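Local coordinates for peroxisomal fatty acid beta-oxidation multifunctional protein MFP2 (Arabidopsis thaliana, PDB 2WTB), which hydrates long-chain enoyl-CoAs and oxidises the resulting 3-hydroxyacyl-CoAs with NAD in peroxisomal fatty acid beta-oxidation during seed germination, at residues R198-A201 / L202-G206; G516-P519 / Y520-D523; I647-K650 / A651-D655; G663-P666 / Y667-G670. One frame throughout, in Å; residues are numbered along the deposited sequence.

Contact 1: residues R198-A201 / L202-G206; sequences RRWA and LDIVG
R199 and D203, one turn apart, meet through their charges: NH1 of R199 stands 3.1 Å from OD2 of D203. The guanidinium and carboxylate planes are turned 73° against each other and the oxygen lies well out of the guanidinium plane, leaving a salt bridge of charge alone in which no N-H is aimed at the carboxylate. The bend of the arginine chain at chi3 (69°), after CG has set off anti to the backbone N, swings its end round to the acid. A second pair, W200 and I204, is apolar. The isoleucine CD1 comes in at the indole edge, near the ring plane, 3.9 Å from CD1 of W200. Both pairs ride on helix 193-205 of the hydratase/isomerase part, a crotonase-type fold, and are spaced by ordinary i to i+4 bonds such as I204 N to W200 O at 3.1 Å and V205 N to A201 O at 3.3 Å. Further out, R208 takes the other carboxylate oxygen, OD1 of D203, in the stronger bridge, and K209 makes a cation-pi contact with W200. W200 and A201 rest on strand 105-109, W200 also on strand 126-129, while R198 reaches past strand 18-24 to a salt bridge with D16.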
ATOM      1  N   ARG A 198     -16.802 -18.632  28.844  1.00 46.86           N
ATOM      2  CA  ARG A 198     -16.625 -19.463  30.033  1.00 49.13           C
ATOM      3  C   ARG A 198     -17.777 -20.460  30.198  1.00 47.36           C
ATOM      4  O   ARG A 198     -17.579 -21.574  30.680  1.00 48.02           O
ATOM      5  CB  ARG A 198     -16.432 -18.615  31.300  1.00 50.78           C
ATOM      6  CG  ARG A 198     -17.641 -17.797  31.710  1.00 49.67           C
ATOM      7  CD  ARG A 198     -17.538 -17.324  33.157  1.00 53.10           C
ATOM      8  NE  ARG A 198     -16.475 -16.343  33.360  1.00 53.80           N
ATOM      9  CZ  ARG A 198     -15.431 -16.523  34.165  1.00 60.56           C
ATOM     10  NH1 ARG A 198     -15.305 -17.651  34.853  1.00 63.87           N
ATOM     11  NH2 ARG A 198     -14.514 -15.572  34.289  1.00 53.03           N
ATOM     12  N   ARG A 199     -18.976 -20.058  29.789  1.00 37.02           N
ATOM     13  CA  ARG A 199     -20.116 -20.965  29.775  1.00 38.99           C
ATOM     14  C   ARG A 199     -19.881 -22.075  28.752  1.00 54.16           C
ATOM     15  O   ARG A 199     -20.196 -23.243  28.994  1.00 46.98           O
ATOM     16  CB  ARG A 199     -21.401 -20.211  29.432  1.00 39.32           C
ATOM     17  CG  ARG A 199     -22.640 -21.092  29.395  1.00 55.28           C
ATOM     18  CD  ARG A 199     -23.831 -20.372  28.771  1.00 69.13           C
ATOM     19  NE  ARG A 199     -23.648 -20.156  27.339  1.00 91.66           N
ATOM     20  CZ  ARG A 199     -23.922 -21.064  26.405  1.00110.60           C
ATOM     21  NH1 ARG A 199     -24.393 -22.253  26.753  1.00116.76           N
ATOM     22  NH2 ARG A 199     -23.724 -20.782  25.124  1.00115.18           N
ATOM     23  N   TRP A 200     -19.324 -21.699  27.605  1.00 53.51           N
ATOM     24  CA  TRP A 200     -19.017 -22.656  26.550  1.00 46.65           C
ATOM     25  C   TRP A 200     -17.948 -23.634  27.029  1.00 47.54           C
ATOM     26  O   TRP A 200     -18.049 -24.840  26.801  1.00 46.73           O
ATOM     27  CB  TRP A 200     -18.543 -21.921  25.292  1.00 38.32           C
ATOM     28  CG  TRP A 200     -18.607 -22.746  24.041  1.00 58.13           C
ATOM     29  CD1 TRP A 200     -17.755 -23.748  23.675  1.00 66.59           C
ATOM     30  CD2 TRP A 200     -19.568 -22.632  22.982  1.00 48.65           C
ATOM     31  NE1 TRP A 200     -18.130 -24.268  22.460  1.00 67.27           N
ATOM     32  CE2 TRP A 200     -19.240 -23.600  22.014  1.00 56.89           C
ATOM     33  CE3 TRP A 200     -20.677 -21.809  22.765  1.00 50.91           C
ATOM     34  CZ2 TRP A 200     -19.980 -23.768  20.845  1.00 54.42           C
ATOM     35  CZ3 TRP A 200     -21.412 -21.977  21.600  1.00 41.95           C
ATOM     36  CH2 TRP A 200     -21.059 -22.948  20.656  1.00 46.52           C
ATOM     37  N   ALA A 201     -16.932 -23.107  27.706  1.00 41.39           N
ATOM     38  CA  ALA A 201     -15.820 -23.917  28.193  1.00 39.16           C
ATOM     39  C   ALA A 201     -16.268 -25.013  29.158  1.00 49.34           C
ATOM     40  O   ALA A 201     -15.786 -26.143  29.090  1.00 49.14           O
ATOM     41  CB  ALA A 201     -14.769 -23.036  28.841  1.00 30.13           C
ATOM     42  N   LEU A 202     -17.188 -24.679  30.058  1.00 52.32           N
ATOM     43  CA  LEU A 202     -17.691 -25.659  31.017  1.00 50.88           C
ATOM     44  C   LEU A 202     -18.701 -26.603  30.374  1.00 53.49           C
ATOM     45  O   LEU A 202     -18.947 -27.696  30.881  1.00 60.70           O
ATOM     46  CB  LEU A 202     -18.293 -24.978  32.251  1.00 54.26           C
ATOM     47  CG  LEU A 202     -17.297 -24.313  33.205  1.00 50.08           C
ATOM     48  CD1 LEU A 202     -17.937 -24.068  34.561  1.00 54.49           C
ATOM     49  CD2 LEU A 202     -16.055 -25.171  33.359  1.00 51.71           C
ATOM     50  N   ASP A 203     -19.287 -26.175  29.260  1.00 54.74           N
ATOM     51  CA  ASP A 203     -20.143 -27.051  28.470  1.00 53.18           C
ATOM     52  C   ASP A 203     -19.326 -28.220  27.925  1.00 48.61           C
ATOM     53  O   ASP A 203     -19.770 -29.368  27.945  1.00 47.02           O
ATOM     54  CB  ASP A 203     -20.791 -26.280  27.317  1.00 64.36           C
ATOM     55  CG  ASP A 203     -22.074 -25.581  27.728  1.00 67.04           C
ATOM     56  OD1 ASP A 203     -22.663 -25.968  28.759  1.00 54.46           O
ATOM     57  OD2 ASP A 203     -22.502 -24.650  27.010  1.00 74.19           O
ATOM     58  N   ILE A 204     -18.126 -27.917  27.441  1.00 43.22           N
ATOM     59  CA  ILE A 204     -17.233 -28.936  26.903  1.00 42.38           C
ATOM     60  C   ILE A 204     -16.786 -29.896  28.000  1.00 48.46           C
ATOM     61  O   ILE A 204     -16.795 -31.110  27.814  1.00 56.64           O
ATOM     62  CB  ILE A 204     -15.998 -28.305  26.240  1.00 41.26           C
ATOM     63  CG1 ILE A 204     -16.412 -27.449  25.040  1.00 42.21           C
ATOM     64  CG2 ILE A 204     -15.009 -29.379  25.819  1.00 41.28           C
ATOM     65  CD1 ILE A 204     -15.261 -26.688  24.407  1.00 35.12           C
ATOM     66  N   VAL A 205     -16.396 -29.342  29.142  1.00 51.41           N
ATOM     67  CA  VAL A 205     -16.002 -30.148  30.290  1.00 44.86           C
ATOM     68  C   VAL A 205     -17.134 -31.079  30.718  1.00 53.08           C
ATOM     69  O   VAL A 205     -16.892 -32.192  31.188  1.00 65.38           O
ATOM     70  CB  VAL A 205     -15.600 -29.263  31.486  1.00 39.71           C
ATOM     71  CG1 VAL A 205     -15.586 -30.075  32.768  1.00 42.07           C
ATOM     72  CG2 VAL A 205     -14.248 -28.616  31.237  1.00 33.83           C
ATOM     73  N   GLY A 206     -18.370 -30.621  30.540  1.00 48.19           N
ATOM     74  CA  GLY A 206     -19.537 -31.373  30.963  1.00 42.57           C
ATOM     75  C   GLY A 206     -20.200 -32.157  29.848  1.00 47.32           C
ATOM     76  O   GLY A 206     -21.239 -32.786  30.055  1.00 55.37           O
TER

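Contact 2: residues G516-P519 / Y520-D523; sequences GADP and YLID
D518 reaches forward to Y520 as the N-cap of helix 519-529, in the C-terminal domain of the dehydrogenase part. Among the polar contacts, the cap bond runs from Y520 N to OD1 of D518, 3.0 Å long and bent to 136° at the hydrogen, with the oxygen met nearly along its C-O axis. CG of D518 lies anti to its own backbone N (chi1 -168°), which carries the carboxylate forward over the first turn. The backbone continues the turn: D518 O accepts a straight bond from I522 N at 3.2 Å and a weak one from L521 N, and P519 O takes D523 N at 3.0 Å. P519, as first residue of the helix, has no N-H to offer there. With an alanine in place of D518, Y520 N would probably be left without its side-chain acceptor and the helix start less firmly set. Apolar contacts flank the cap: CB of D518 lies 3.5 Å from CD1 of L521, the two side chains crossing at about a right angle, and A517 CB meets I522 CD1 at 4.2 Å. On the tyrosine ring, the capping OD1 of D518 sits at the edge, near the plane, 3.3 Å from CD2 of Y520.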
ATOM      1  N   GLY A 516      17.061   1.948 -32.610  1.00105.68           N
ATOM      2  CA  GLY A 516      16.759   0.675 -33.239  1.00104.64           C
ATOM      3  C   GLY A 516      16.056  -0.328 -32.343  1.00103.11           C
ATOM      4  O   GLY A 516      15.474  -1.299 -32.828  1.00112.27           O
ATOM      5  N   ALA A 517      16.107  -0.096 -31.036  1.00 89.63           N
ATOM      6  CA  ALA A 517      15.510  -1.016 -30.073  1.00 90.28           C
ATOM      7  C   ALA A 517      14.014  -1.204 -30.316  1.00 95.54           C
ATOM      8  O   ALA A 517      13.265  -0.232 -30.400  1.00103.67           O
ATOM      9  CB  ALA A 517      15.765  -0.534 -28.649  1.00 85.39           C
ATOM     10  N   ASP A 518      13.588  -2.458 -30.429  1.00 88.99           N
ATOM     11  CA  ASP A 518      12.175  -2.777 -30.609  1.00 82.45           C
ATOM     12  C   ASP A 518      11.366  -2.358 -29.381  1.00 93.97           C
ATOM     13  O   ASP A 518      11.601  -2.851 -28.276  1.00 83.75           O
ATOM     14  CB  ASP A 518      11.999  -4.272 -30.875  1.00 86.14           C
ATOM     15  CG  ASP A 518      10.604  -4.623 -31.357  1.00105.63           C
ATOM     16  OD1 ASP A 518       9.625  -4.101 -30.783  1.00105.39           O
ATOM     17  OD2 ASP A 518      10.486  -5.425 -32.308  1.00115.49           O
ATOM     18  N   PRO A 519      10.401  -1.446 -29.576  1.00 96.94           N
ATOM     19  CA  PRO A 519       9.598  -0.873 -28.488  1.00 90.09           C
ATOM     20  C   PRO A 519       8.827  -1.934 -27.712  1.00 95.09           C
ATOM     21  O   PRO A 519       8.737  -1.859 -26.486  1.00 92.20           O
ATOM     22  CB  PRO A 519       8.615   0.049 -29.221  1.00 83.33           C
ATOM     23  CG  PRO A 519       9.240   0.312 -30.547  1.00 89.40           C
ATOM     24  CD  PRO A 519       9.997  -0.928 -30.894  1.00 92.33           C
ATOM     25  N   TYR A 520       8.272  -2.906 -28.428  1.00100.29           N
ATOM     26  CA  TYR A 520       7.445  -3.937 -27.812  1.00 97.00           C
ATOM     27  C   TYR A 520       8.270  -4.881 -26.942  1.00 95.60           C
ATOM     28  O   TYR A 520       7.770  -5.421 -25.955  1.00 96.65           O
ATOM     29  CB  TYR A 520       6.673  -4.707 -28.884  1.00 97.54           C
ATOM     30  CG  TYR A 520       5.906  -3.800 -29.819  1.00105.43           C
ATOM     31  CD1 TYR A 520       4.669  -3.284 -29.459  1.00115.50           C
ATOM     32  CD2 TYR A 520       6.427  -3.450 -31.057  1.00110.16           C
ATOM     33  CE1 TYR A 520       3.968  -2.449 -30.310  1.00119.73           C
ATOM     34  CE2 TYR A 520       5.734  -2.616 -31.913  1.00113.30           C
ATOM     35  CZ  TYR A 520       4.506  -2.118 -31.536  1.00114.67           C
ATOM     36  OH  TYR A 520       3.815  -1.288 -32.388  1.00111.18           O
ATOM     37  N   LEU A 521       9.534  -5.075 -27.308  1.00 93.04           N
ATOM     38  CA  LEU A 521      10.457  -5.827 -26.466  1.00 89.22           C
ATOM     39  C   LEU A 521      10.692  -5.054 -25.171  1.00 88.28           C
ATOM     40  O   LEU A 521      10.691  -5.629 -24.083  1.00 90.06           O
ATOM     41  CB  LEU A 521      11.785  -6.063 -27.186  1.00 86.42           C
ATOM     42  CG  LEU A 521      11.753  -6.844 -28.502  1.00103.04           C
ATOM     43  CD1 LEU A 521      13.159  -6.991 -29.069  1.00105.78           C
ATOM     44  CD2 LEU A 521      11.103  -8.206 -28.315  1.00101.53           C
ATOM     45  N   ILE A 522      10.892  -3.745 -25.303  1.00 83.01           N
ATOM     46  CA  ILE A 522      11.066  -2.869 -24.151  1.00 85.08           C
ATOM     47  C   ILE A 522       9.923  -3.056 -23.159  1.00 85.70           C
ATOM     48  O   ILE A 522      10.148  -3.331 -21.980  1.00 86.26           O
ATOM     49  CB  ILE A 522      11.107  -1.386 -24.570  1.00 80.56           C
ATOM     50  CG1 ILE A 522      12.188  -1.146 -25.626  1.00 77.98           C
ATOM     51  CG2 ILE A 522      11.330  -0.492 -23.356  1.00 75.24           C
ATOM     52  CD1 ILE A 522      13.599  -1.190 -25.085  1.00 77.57           C
ATOM     53  N   ASP A 523       8.696  -2.906 -23.648  1.00 82.39           N
ATOM     54  CA  ASP A 523       7.509  -3.030 -22.808  1.00 89.39           C
ATOM     55  C   ASP A 523       7.421  -4.391 -22.129  1.00 91.51           C
ATOM     56  O   ASP A 523       7.128  -4.476 -20.937  1.00 93.33           O
ATOM     57  CB  ASP A 523       6.241  -2.766 -23.623  1.00 93.89           C
ATOM     58  CG  ASP A 523       6.021  -1.291 -23.894  1.00103.65           C
ATOM     59  OD1 ASP A 523       6.946  -0.493 -23.636  1.00111.80           O
ATOM     60  OD2 ASP A 523       4.922  -0.926 -24.361  1.00101.74           O
TER

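Contact 3: residues I647-K650 / A651-D655; sequences IAVK and AADLD
K650 curls over D653 and brings NZ to 3.2 Å from OD2 of the aspartate, a hydrogen-bonded salt bridge. The ammonium comes from above the carboxylate plane, 37° out of it. Bends at chi3 and chi4 curve the outer half of the lysine chain, and its CG, placed between the backbone N and the carbonyl carbon, packs on the acid, 3.6 Å from CG of D653. NZ has more than this one partner: it also donates to the backbone carbonyls of G295 and K298, so three acceptors share the ammonium and the carbonyls help to fix where it sits. The charge opposite would probably keep D653 ionised in its buried position. K650 occupies the N-cap position of helix 651-662; its side chain, a donor, turns to D653, and its carbonyl accepts D653 N at 2.9 Å as a backbone bond of the first turn, from a donor that stands 50° out of the carbonyl plane. One residue on, A651 O accepts D655 N at 3.2 Å and, weakly, L654 N. In the apolar part of the contact, CB of A648 touches CD2 of L654 at 3.5 Å, and both lean on V642 of helix 624-644. The carboxylate of D655 points off to a different helix start, where its OD1 accepts from M672 N and F673 N of helix 671-678.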
ATOM      1  N   ILE A 647      14.633  17.622  -1.641  1.00 54.90           N
ATOM      2  CA  ILE A 647      13.254  17.633  -2.110  1.00 51.26           C
ATOM      3  C   ILE A 647      12.440  16.567  -1.391  1.00 59.63           C
ATOM      4  O   ILE A 647      11.272  16.777  -1.067  1.00 57.78           O
ATOM      5  CB  ILE A 647      13.171  17.407  -3.627  1.00 56.16           C
ATOM      6  CG1 ILE A 647      13.868  18.550  -4.365  1.00 58.65           C
ATOM      7  CG2 ILE A 647      11.720  17.299  -4.073  1.00 37.72           C
ATOM      8  CD1 ILE A 647      13.202  19.892  -4.166  1.00 53.51           C
ATOM      9  N   ALA A 648      13.069  15.423  -1.144  1.00 66.55           N
ATOM     10  CA  ALA A 648      12.436  14.347  -0.392  1.00 56.37           C
ATOM     11  C   ALA A 648      13.075  14.238   0.983  1.00 60.47           C
ATOM     12  O   ALA A 648      14.293  14.366   1.125  1.00 64.63           O
ATOM     13  CB  ALA A 648      12.556  13.033  -1.138  1.00 39.87           C
ATOM     14  N   VAL A 649      12.247  14.001   1.992  1.00 64.25           N
ATOM     15  CA  VAL A 649      12.709  13.961   3.373  1.00 65.95           C
ATOM     16  C   VAL A 649      13.675  12.812   3.618  1.00 64.50           C
ATOM     17  O   VAL A 649      14.698  12.977   4.279  1.00 59.96           O
ATOM     18  CB  VAL A 649      11.530  13.825   4.350  1.00 61.23           C
ATOM     19  CG1 VAL A 649      12.025  13.427   5.733  1.00 62.36           C
ATOM     20  CG2 VAL A 649      10.736  15.119   4.400  1.00 53.92           C
ATOM     21  N   LYS A 650      13.340  11.646   3.078  1.00 68.67           N
ATOM     22  CA  LYS A 650      14.118  10.441   3.321  1.00 62.89           C
ATOM     23  C   LYS A 650      13.967   9.469   2.157  1.00 68.44           C
ATOM     24  O   LYS A 650      12.945   9.465   1.470  1.00 69.89           O
ATOM     25  CB  LYS A 650      13.660   9.780   4.620  1.00 48.92           C
ATOM     26  CG  LYS A 650      12.226   9.283   4.583  1.00 52.62           C
ATOM     27  CD  LYS A 650      11.782   8.757   5.938  1.00 65.85           C
ATOM     28  CE  LYS A 650      11.303   9.882   6.843  1.00 60.75           C
ATOM     29  NZ  LYS A 650      10.021  10.469   6.360  1.00 55.28           N
ATOM     30  N   ALA A 651      14.988   8.647   1.940  1.00 60.66           N
ATOM     31  CA  ALA A 651      14.981   7.694   0.838  1.00 62.04           C
ATOM     32  C   ALA A 651      13.700   6.860   0.817  1.00 66.12           C
ATOM     33  O   ALA A 651      13.107   6.647  -0.242  1.00 58.95           O
ATOM     34  CB  ALA A 651      16.203   6.788   0.915  1.00 55.81           C
ATOM     35  N   ALA A 652      13.273   6.400   1.991  1.00 59.59           N
ATOM     36  CA  ALA A 652      12.108   5.528   2.094  1.00 67.45           C
ATOM     37  C   ALA A 652      10.840   6.180   1.548  1.00 70.95           C
ATOM     38  O   ALA A 652       9.892   5.487   1.178  1.00 76.48           O
ATOM     39  CB  ALA A 652      11.902   5.081   3.532  1.00 71.39           C
ATOM     40  N   ASP A 653      10.823   7.508   1.503  1.00 55.53           N
ATOM     41  CA  ASP A 653       9.693   8.227   0.923  1.00 55.83           C
ATOM     42  C   ASP A 653       9.693   8.103  -0.600  1.00 68.00           C
ATOM     43  O   ASP A 653       8.642   7.940  -1.221  1.00 67.67           O
ATOM     44  CB  ASP A 653       9.700   9.697   1.339  1.00 51.39           C
ATOM     45  CG  ASP A 653       9.165   9.912   2.750  1.00 64.45           C
ATOM     46  OD1 ASP A 653       8.545   8.981   3.311  1.00 56.88           O
ATOM     47  OD2 ASP A 653       9.361  11.020   3.295  1.00 73.97           O
ATOM     48  N   LEU A 654      10.880   8.178  -1.196  1.00 58.74           N
ATOM     49  CA  LEU A 654      11.025   7.994  -2.634  1.00 57.71           C
ATOM     50  C   LEU A 654      10.567   6.597  -3.055  1.00 69.50           C
ATOM     51  O   LEU A 654       9.959   6.425  -4.113  1.00 63.93           O
ATOM     52  CB  LEU A 654      12.474   8.225  -3.059  1.00 49.37           C
ATOM     53  CG  LEU A 654      12.974   9.668  -2.973  1.00 60.99           C
ATOM     54  CD1 LEU A 654      14.349   9.785  -3.609  1.00 67.52           C
ATOM     55  CD2 LEU A 654      11.989  10.613  -3.642  1.00 51.95           C
ATOM     56  N   ASP A 655      10.858   5.605  -2.217  1.00 68.35           N
ATOM     57  CA  ASP A 655      10.438   4.231  -2.474  1.00 67.10           C
ATOM     58  C   ASP A 655       8.922   4.140  -2.600  1.00 73.69           C
ATOM     59  O   ASP A 655       8.405   3.711  -3.634  1.00 76.07           O
ATOM     60  CB  ASP A 655      10.933   3.300  -1.365  1.00 68.08           C
ATOM     61  CG  ASP A 655      12.441   3.130  -1.376  1.00 75.23           C
ATOM     62  OD1 ASP A 655      13.044   3.258  -2.461  1.00 73.48           O
ATOM     63  OD2 ASP A 655      13.024   2.865  -0.303  1.00 76.84           O
TER

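Contact 4: residues G663-P666 / Y667-G670; sequences GFPP and YRGG
P665 O and P666 O each accept one N-H from the residues just beyond them, from R668 N at 3.0 Å and from G669 N at 2.8 Å, a pair of i to i+3 bonds that wind a short 3-10 turn. Both donors stand well above the carbonyl planes, by about 55°. G669 then goes to positive phi, and G670 takes backbone angles at which a CB would be jammed against the preceding carbonyl oxygen, so glycine is called for as the chain enters helix 671-678. Among the side chains, CB of P665 lies over one face of the Y667 ring, 4.0 Å from its centroid and 25° off the normal, a CH-pi contact. To bring the ring there, CG of Y667 is set between the backbone N and the carbonyl carbon (chi1 41°). CB of P665 also meets CG of R668 at 3.6 Å as the extended arginine chain passes obliquely. The F664 ring reaches across the turn to G670, its CE2 3.5 Å from the glycine carbonyl carbon C and 3.8 Å from CB of R668. A serine at F664 would remove the ring and is likely to leave a gap beside G670 and the R668 chain. Joining helices 651-662 and 671-678, the turn packs P666 and Y667 on helix 281-294, while R668 NH2 binds the carbonyl of F529, the last residue of helix 519-529.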
ATOM      1  N   GLY A 663       3.593   2.353  -9.847  1.00 78.96           N
ATOM      2  CA  GLY A 663       3.482   0.908  -9.763  1.00 77.59           C
ATOM      3  C   GLY A 663       4.795   0.147  -9.765  1.00 85.06           C
ATOM      4  O   GLY A 663       4.863  -0.974 -10.268  1.00 91.71           O
ATOM      5  N   PHE A 664       5.842   0.749  -9.209  1.00 76.64           N
ATOM      6  CA  PHE A 664       7.123   0.064  -9.087  1.00 62.56           C
ATOM      7  C   PHE A 664       6.973  -1.140  -8.160  1.00 73.69           C
ATOM      8  O   PHE A 664       6.338  -1.040  -7.110  1.00 80.50           O
ATOM      9  CB  PHE A 664       8.199   1.014  -8.564  1.00 57.43           C
ATOM     10  CG  PHE A 664       9.582   0.430  -8.576  1.00 68.18           C
ATOM     11  CD1 PHE A 664      10.427   0.638  -9.655  1.00 73.75           C
ATOM     12  CD2 PHE A 664      10.039  -0.326  -7.511  1.00 69.61           C
ATOM     13  CE1 PHE A 664      11.699   0.101  -9.674  1.00 62.13           C
ATOM     14  CE2 PHE A 664      11.311  -0.867  -7.522  1.00 73.27           C
ATOM     15  CZ  PHE A 664      12.142  -0.653  -8.606  1.00 67.83           C
ATOM     16  N   PRO A 665       7.560  -2.281  -8.552  1.00 79.31           N
ATOM     17  CA  PRO A 665       7.444  -3.572  -7.859  1.00 81.06           C
ATOM     18  C   PRO A 665       7.716  -3.476  -6.361  1.00 78.62           C
ATOM     19  O   PRO A 665       8.855  -3.225  -5.965  1.00 82.93           O
ATOM     20  CB  PRO A 665       8.532  -4.421  -8.522  1.00 82.23           C
ATOM     21  CG  PRO A 665       8.693  -3.836  -9.870  1.00 82.44           C
ATOM     22  CD  PRO A 665       8.444  -2.365  -9.728  1.00 78.07           C
ATOM     23  N   PRO A 666       6.680  -3.685  -5.537  1.00 74.13           N
ATOM     24  CA  PRO A 666       6.792  -3.619  -4.076  1.00 77.92           C
ATOM     25  C   PRO A 666       7.834  -4.595  -3.535  1.00 74.82           C
ATOM     26  O   PRO A 666       8.593  -4.243  -2.634  1.00 71.64           O
ATOM     27  CB  PRO A 666       5.394  -4.029  -3.600  1.00 84.80           C
ATOM     28  CG  PRO A 666       4.496  -3.715  -4.744  1.00 81.84           C
ATOM     29  CD  PRO A 666       5.306  -3.980  -5.974  1.00 76.48           C
ATOM     30  N   TYR A 667       7.865  -5.804  -4.084  1.00 77.35           N
ATOM     31  CA  TYR A 667       8.806  -6.828  -3.637  1.00 82.99           C
ATOM     32  C   TYR A 667      10.259  -6.446  -3.916  1.00 81.52           C
ATOM     33  O   TYR A 667      11.182  -7.110  -3.447  1.00 88.54           O
ATOM     34  CB  TYR A 667       8.475  -8.187  -4.267  1.00 81.49           C
ATOM     35  CG  TYR A 667       8.087  -8.108  -5.724  1.00 82.87           C
ATOM     36  CD1 TYR A 667       6.755  -8.008  -6.102  1.00 80.77           C
ATOM     37  CD2 TYR A 667       9.053  -8.129  -6.723  1.00 88.23           C
ATOM     38  CE1 TYR A 667       6.394  -7.932  -7.434  1.00 84.86           C
ATOM     39  CE2 TYR A 667       8.702  -8.054  -8.057  1.00 87.21           C
ATOM     40  CZ  TYR A 667       7.372  -7.955  -8.408  1.00 84.15           C
ATOM     41  OH  TYR A 667       7.019  -7.879  -9.734  1.00 71.76           O
ATOM     42  N   ARG A 668      10.458  -5.376  -4.678  1.00 79.59           N
ATOM     43  CA  ARG A 668      11.802  -4.862  -4.921  1.00 75.18           C
ATOM     44  C   ARG A 668      12.126  -3.685  -4.002  1.00 82.63           C
ATOM     45  O   ARG A 668      13.169  -3.046  -4.142  1.00 88.10           O
ATOM     46  CB  ARG A 668      11.984  -4.474  -6.389  1.00 65.80           C
ATOM     47  CG  ARG A 668      11.757  -5.630  -7.352  1.00 68.41           C
ATOM     48  CD  ARG A 668      12.375  -5.358  -8.711  1.00 69.24           C
ATOM     49  NE  ARG A 668      11.826  -6.233  -9.741  1.00 67.99           N
ATOM     50  CZ  ARG A 668      12.227  -7.483  -9.953  1.00 77.21           C
ATOM     51  NH1 ARG A 668      13.178  -8.014  -9.198  1.00 83.51           N
ATOM     52  NH2 ARG A 668      11.672  -8.205 -10.915  1.00 72.23           N
ATOM     53  N   GLY A 669      11.219  -3.404  -3.069  1.00 83.76           N
ATOM     54  CA  GLY A 669      11.463  -2.425  -2.022  1.00 81.09           C
ATOM     55  C   GLY A 669      11.216  -0.972  -2.387  1.00 74.24           C
ATOM     56  O   GLY A 669      10.856  -0.165  -1.531  1.00 67.68           O
ATOM     57  N   GLY A 670      11.412  -0.635  -3.658  1.00 63.81           N
ATOM     58  CA  GLY A 670      11.275   0.736  -4.109  1.00 64.62           C
ATOM     59  C   GLY A 670      12.485   1.161  -4.915  1.00 64.94           C
ATOM     60  O   GLY A 670      13.529   0.517  -4.854  1.00 58.79           O
TER

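In the fold
The four contacts come in series along the chain. Contact 1 is on helix 193-205 of the N-terminal hydratase/isomerase part, with its centre 68, 55 and 50 Å from those of contacts 2, 3 and 4. Contact 2 opens helix 519-529 in the dehydrogenase C-terminal domain, and the centres of contacts 2 and 4 are 22 Å apart. Contacts 3 and 4 lie at the two ends of helix 651-662, centres 14 Å apart, and touch where D655 CB comes 3.5 Å from G669 O. Both pack on helix 281-294. That much earlier helix is thus packed against the C-terminal helical region, bringing together parts of this multifunctional chain that are far apart in sequence.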